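Local coordinates for regulatory protein recX (Lactobacillus salivarius, PDB 3E3V) that probably modulates the activity of the RecA recombinase, seen here as a fragment carrying the three tandem three-helix domains of the RecX family, at residues Y70-V75 against N92-I98; Q115-V120 against I155-I159. All coordinates share one frame; numbering follows the deposited sequence.

The two contacts follow one another along the chain, each inside its own RecX three-helix range. Interaction 1, in the second range, joins helix 67-81 to helix 86-94. Interaction 2, in the third range, joins helix 112-129 to helix 153-165. Their centres lie about 23 Å apart. Their nearest atoms are about 9 Å apart, so they do not touch. Interaction 1 sits near the middle of the elongated chain, about 4 Å from its centre, and interaction 2 about 19 Å from it. Both are mainly apolar, and one leucine or isoleucine side chain is central to each. Interaction 1 adds one weak hydrogen bond and takes in the turn after helix 86-94; interaction 2 is helix against helix throughout, with no hydrogen bond between its segments.

Interaction 1. Residues Y70-V75 against N92-I98; sequences YAESYV and NLSKKGI
L93 is the bump that fills the hollow between A71 and Y74. Its CD2 methyl lies 3.4 Å from Y74 CD2, approaching the ring obliquely, and 4.1 Å from A71 CB. The small A71 leaves room for it. The other branch of L93, CD1, reaches V75 CG2 at 4.2 Å. With CG anti to the backbone N (chi1 -178°), the Y74 side chain runs out to N92 and passes L93 in the opposite direction. At the far end of the ring, N92 ND2 gives a weak, bent hydrogen bond to Y74 OH at 2.8 Å, with the amide plane 81° from the ring plane. Both segments lie in the second RecX three-helix range; I102, A103 and A106 of helix 100-107 add to the apolar side. G97, with positive phi, breaks the helical course in a Schellman motif: I98 N bonds to L93 O and G97 N to S94 O. K96 N also bonds to L93 O, from the opposite face of its plane. The turn brings I98 back to Y70, with CD1 3.9 Å from ring atom CD2. The bent K96 chain crosses the end of Y70, its CD 3.7 Å from Y70 OH, and its NZ forms a salt bridge with E37.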
loop_
_atom_site.group_PDB
_atom_site.type_symbol
_atom_site.label_atom_id
_atom_site.label_comp_id
_atom_site.label_asym_id
_atom_site.label_seq_id
_atom_site.Cartn_x
_atom_site.Cartn_y
_atom_site.Cartn_z
ATOM N N TYR A 70 8.586 2.349 -4.875
ATOM C CA TYR A 70 7.998 1.215 -4.160
ATOM C C TYR A 70 6.531 1.528 -3.854
ATOM O O TYR A 70 5.627 0.785 -4.230
ATOM C CB TYR A 70 8.714 0.964 -2.830
ATOM C CG TYR A 70 8.181 -0.264 -2.103
ATOM C CD1 TYR A 70 8.732 -1.528 -2.331
ATOM C CD2 TYR A 70 7.094 -0.169 -1.232
ATOM C CE1 TYR A 70 8.214 -2.674 -1.709
ATOM C CE2 TYR A 70 6.566 -1.309 -0.608
ATOM C CZ TYR A 70 7.131 -2.553 -0.850
ATOM O OH TYR A 70 6.625 -3.679 -0.234
ATOM N N ALA A 71 6.314 2.641 -3.159
ATOM C CA ALA A 71 4.976 3.074 -2.765
ATOM C C ALA A 71 4.014 3.244 -3.936
ATOM O O ALA A 71 2.847 2.871 -3.846
ATOM C CB ALA A 71 5.069 4.380 -1.962
ATOM N N GLU A 72 4.491 3.811 -5.043
ATOM C CA GLU A 72 3.619 3.999 -6.190
ATOM C C GLU A 72 3.152 2.690 -6.825
ATOM O O GLU A 72 1.985 2.553 -7.191
ATOM C CB GLU A 72 4.297 4.888 -7.237
ATOM C CG GLU A 72 3.954 6.358 -7.060
ATOM C CD GLU A 72 4.709 7.264 -8.015
ATOM O OE1 GLU A 72 4.862 6.889 -9.197
ATOM O OE2 GLU A 72 5.134 8.357 -7.581
ATOM N N SER A 73 4.054 1.727 -6.956
ATOM C CA SER A 73 3.679 0.455 -7.551
ATOM C C SER A 73 2.761 -0.315 -6.595
ATOM O O SER A 73 1.831 -1.004 -7.030
ATOM C CB SER A 73 4.927 -0.361 -7.869
ATOM O OG SER A 73 5.674 -0.583 -6.691
ATOM N N TYR A 74 3.006 -0.193 -5.293
ATOM C CA TYR A 74 2.150 -0.873 -4.329
ATOM C C TYR A 74 0.734 -0.332 -4.493
ATOM O O TYR A 74 -0.217 -1.101 -4.603
ATOM C CB TYR A 74 2.624 -0.637 -2.895
ATOM C CG TYR A 74 1.763 -1.374 -1.873
ATOM C CD1 TYR A 74 1.751 -2.772 -1.823
ATOM C CD2 TYR A 74 0.924 -0.678 -1.005
ATOM C CE1 TYR A 74 0.916 -3.459 -0.937
ATOM C CE2 TYR A 74 0.084 -1.355 -0.111
ATOM C CZ TYR A 74 0.086 -2.742 -0.088
ATOM O OH TYR A 74 -0.757 -3.417 0.758
ATOM N N VAL A 75 0.605 0.995 -4.524
ATOM C CA VAL A 75 -0.693 1.655 -4.685
ATOM C C VAL A 75 -1.392 1.221 -5.973
ATOM O O VAL A 75 -2.587 0.925 -5.980
ATOM C CB VAL A 75 -0.532 3.210 -4.682
ATOM C CG1 VAL A 75 -1.789 3.895 -5.246
ATOM C CG2 VAL A 75 -0.278 3.690 -3.263
ATOM N N ASN A 92 -0.647 -0.337 5.256
ATOM C CA ASN A 92 0.152 -1.453 4.744
ATOM C C ASN A 92 1.526 -0.887 4.393
ATOM O O ASN A 92 2.565 -1.487 4.699
ATOM C CB ASN A 92 -0.497 -2.096 3.509
ATOM C CG ASN A 92 -1.729 -2.912 3.858
ATOM O OD1 ASN A 92 -1.881 -3.362 4.982
ATOM N ND2 ASN A 92 -2.606 -3.108 2.890
ATOM N N LEU A 93 1.522 0.278 3.756
ATOM C CA LEU A 93 2.761 0.963 3.398
ATOM C C LEU A 93 3.568 1.292 4.660
ATOM O O LEU A 93 4.790 1.115 4.683
ATOM C CB LEU A 93 2.446 2.252 2.626
ATOM C CG LEU A 93 1.955 2.011 1.191
ATOM C CD1 LEU A 93 1.331 3.270 0.605
ATOM C CD2 LEU A 93 3.136 1.553 0.357
ATOM N N SER A 94 2.895 1.782 5.702
ATOM C CA SER A 94 3.580 2.110 6.961
ATOM C C SER A 94 4.206 0.869 7.586
ATOM O O SER A 94 5.274 0.945 8.193
ATOM C CB SER A 94 2.616 2.723 7.988
ATOM O OG SER A 94 2.135 3.975 7.572
ATOM N N LYS A 95 3.526 -0.264 7.456
ATOM C CA LYS A 95 4.021 -1.516 8.014
ATOM C C LYS A 95 5.236 -2.044 7.258
ATOM O O LYS A 95 5.889 -2.989 7.699
ATOM C CB LYS A 95 2.909 -2.563 8.015
ATOM C CG LYS A 95 1.894 -2.377 9.135
ATOM C CD LYS A 95 0.629 -3.203 8.892
ATOM C CE LYS A 95 0.931 -4.680 8.699
ATOM N NZ LYS A 95 1.570 -5.294 9.897
ATOM N N LYS A 96 5.533 -1.432 6.116
ATOM C CA LYS A 96 6.675 -1.823 5.295
ATOM C C LYS A 96 7.827 -0.835 5.467
ATOM O O LYS A 96 8.885 -0.991 4.864
ATOM C CB LYS A 96 6.265 -1.875 3.820
ATOM C CG LYS A 96 5.453 -3.092 3.429
ATOM C CD LYS A 96 6.342 -4.331 3.367
ATOM C CE LYS A 96 5.584 -5.555 2.884
ATOM N NZ LYS A 96 6.493 -6.725 2.717
ATOM N N GLY A 97 7.615 0.195 6.273
ATOM C CA GLY A 97 8.664 1.175 6.491
ATOM C C GLY A 97 8.622 2.409 5.598
ATOM O O GLY A 97 9.611 3.136 5.508
ATOM N N ILE A 98 7.493 2.657 4.941
ATOM C CA ILE A 98 7.355 3.821 4.072
ATOM C C ILE A 98 6.958 5.064 4.874
ATOM O O ILE A 98 6.020 5.026 5.673
ATOM C CB ILE A 98 6.294 3.568 2.967
ATOM C CG1 ILE A 98 6.744 2.416 2.062
ATOM C CG2 ILE A 98 6.069 4.834 2.145
ATOM C CD1 ILE A 98 8.030 2.687 1.295
#

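Interaction 2. Residues Q115-V120 against I155-I159; sequences QVEKGV and IIDTI
This is an apolar helix-helix contact within the third three-helix range of RecX, a family grouped with the helix-turn-helix folds. It joins helix 112-129 to helix 153-165. The short segments 115-120 and 155-159 cross at -57°, with axes 9.1 Å apart at closest approach. At G119 the lack of a side chain leaves room for I159. A side chain there would point at the other helix, and a CB in the present model would clash with the CD1 methyl of I159.

I159 is the main side chain of the contact. Its CG1 is turned anti to the carbonyl carbon (chi1 -73°), and the chain then runs on extended to CD1. That end lies over the bare backbone of the glycine. Beside it, CG1 lies 3.8 Å from V116 O and 4.1 Å from V116 CG1, the two side chains sliding past each other in opposite directions. The CG2 branch lies 3.6 Å from G119 O and reaches V120 CG2 at 4.2 Å. An alanine in place of I159 would probably leave a gap over G119 and cost V116 and V120 part of their apolar packing. I159 also touches A123 further along helix 112-129 and L146 of helix 135-148, so it links three helices.

Q115 and I155 close the contact at the start of both segments. I155 packs against the side chain of Q115, which crosses it at about a right angle; its CG2 is 4.0 Å from Q115 CB. On the flank of I159, V116 CG2 meets the methyl CG2 of T158 at 3.9 Å. The hydroxyl of T158 is turned back to its own helix, where OG1 bonds to D154 O. I159 comes nearest to segment 115-120 through CD1, 3.5 Å from G119 CA.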
loop_
_atom_site.group_PDB
_atom_site.type_symbol
_atom_site.label_atom_id
_atom_site.label_comp_id
_atom_site.label_asym_id
_atom_site.label_seq_id
_atom_site.Cartn_x
_atom_site.Cartn_y
_atom_site.Cartn_z
ATOM N N GLN A 115 -11.730 5.427 -6.832
ATOM C CA GLN A 115 -12.149 4.840 -5.560
ATOM C C GLN A 115 -13.641 4.582 -5.586
ATOM O O GLN A 115 -14.108 3.519 -5.192
ATOM C CB GLN A 115 -11.838 5.783 -4.393
ATOM C CG GLN A 115 -10.363 5.993 -4.127
ATOM C CD GLN A 115 -10.123 6.891 -2.934
ATOM O OE1 GLN A 115 -9.199 7.704 -2.938
ATOM N NE2 GLN A 115 -10.947 6.746 -1.900
ATOM N N VAL A 116 -14.391 5.575 -6.051
ATOM C CA VAL A 116 -15.841 5.466 -6.128
ATOM C C VAL A 116 -16.250 4.306 -7.013
ATOM O O VAL A 116 -17.166 3.550 -6.675
ATOM C CB VAL A 116 -16.466 6.764 -6.682
ATOM C CG1 VAL A 116 -17.952 6.568 -6.959
ATOM C CG2 VAL A 116 -16.259 7.876 -5.688
ATOM N N GLU A 117 -15.561 4.158 -8.141
ATOM C CA GLU A 117 -15.882 3.091 -9.078
ATOM C C GLU A 117 -15.621 1.715 -8.480
ATOM O O GLU A 117 -16.365 0.775 -8.743
ATOM C CB GLU A 117 -15.085 3.260 -10.374
ATOM C CG GLU A 117 -15.744 2.601 -11.579
ATOM C CD GLU A 117 -15.050 2.941 -12.882
ATOM O OE1 GLU A 117 -14.835 4.147 -13.138
ATOM O OE2 GLU A 117 -14.727 2.003 -13.648
ATOM N N LYS A 118 -14.574 1.585 -7.669
ATOM C CA LYS A 118 -14.299 0.294 -7.052
ATOM C C LYS A 118 -15.285 0.069 -5.910
ATOM O O LYS A 118 -15.726 -1.057 -5.666
ATOM C CB LYS A 118 -12.865 0.232 -6.522
ATOM C CG LYS A 118 -12.522 -1.114 -5.889
ATOM C CD LYS A 118 -11.056 -1.467 -6.088
ATOM C CE LYS A 118 -10.747 -1.877 -7.530
ATOM N NZ LYS A 118 -11.269 -3.228 -7.875
ATOM N N GLY A 119 -15.632 1.161 -5.234
ATOM C CA GLY A 119 -16.571 1.104 -4.132
ATOM C C GLY A 119 -17.977 0.757 -4.583
ATOM O O GLY A 119 -18.704 0.076 -3.857
ATOM N N VAL A 120 -18.368 1.229 -5.766
ATOM C CA VAL A 120 -19.703 0.942 -6.308
ATOM C C VAL A 120 -19.812 -0.543 -6.629
ATOM O O VAL A 120 -20.860 -1.159 -6.425
ATOM C CB VAL A 120 -19.980 1.754 -7.601
ATOM C CG1 VAL A 120 -21.212 1.206 -8.316
ATOM C CG2 VAL A 120 -20.206 3.217 -7.250
ATOM N N ILE A 155 -16.164 9.686 0.350
ATOM C CA ILE A 155 -16.111 8.758 -0.778
ATOM C C ILE A 155 -17.277 7.773 -0.698
ATOM O O ILE A 155 -17.894 7.440 -1.712
ATOM C CB ILE A 155 -14.752 7.995 -0.789
ATOM C CG1 ILE A 155 -13.630 8.974 -1.147
ATOM C CG2 ILE A 155 -14.766 6.855 -1.810
ATOM C CD1 ILE A 155 -13.733 9.516 -2.567
ATOM N N ILE A 156 -17.574 7.318 0.516
ATOM C CA ILE A 156 -18.662 6.371 0.759
ATOM C C ILE A 156 -20.028 7.012 0.449
ATOM O O ILE A 156 -20.907 6.376 -0.142
ATOM C CB ILE A 156 -18.592 5.839 2.229
ATOM C CG1 ILE A 156 -17.309 5.009 2.410
ATOM C CG2 ILE A 156 -19.800 4.974 2.553
ATOM C CD1 ILE A 156 -17.083 4.504 3.815
ATOM N N ASP A 157 -20.201 8.274 0.824
ATOM C CA ASP A 157 -21.455 8.980 0.548
ATOM C C ASP A 157 -21.671 9.089 -0.962
ATOM O O ASP A 157 -22.785 8.972 -1.458
ATOM C CB ASP A 157 -21.432 10.389 1.149
ATOM C CG ASP A 157 -21.583 10.385 2.648
ATOM O OD1 ASP A 157 -22.130 9.401 3.184
ATOM O OD2 ASP A 157 -21.164 11.374 3.292
ATOM N N THR A 158 -20.595 9.330 -1.689
ATOM C CA THR A 158 -20.677 9.436 -3.138
ATOM C C THR A 158 -20.989 8.058 -3.731
ATOM O O THR A 158 -21.733 7.943 -4.708
ATOM C CB THR A 158 -19.350 9.985 -3.698
ATOM O OG1 THR A 158 -19.097 11.258 -3.095
ATOM C CG2 THR A 158 -19.413 10.152 -5.234
ATOM N N ILE A 159 -20.428 7.010 -3.133
ATOM C CA ILE A 159 -20.683 5.646 -3.601
ATOM C C ILE A 159 -22.165 5.310 -3.394
ATOM O O ILE A 159 -22.812 4.744 -4.279
ATOM C CB ILE A 159 -19.821 4.624 -2.834
ATOM C CG1 ILE A 159 -18.357 4.739 -3.286
ATOM C CG2 ILE A 159 -20.368 3.215 -3.039
ATOM C CD1 ILE A 159 -17.357 4.035 -2.350
#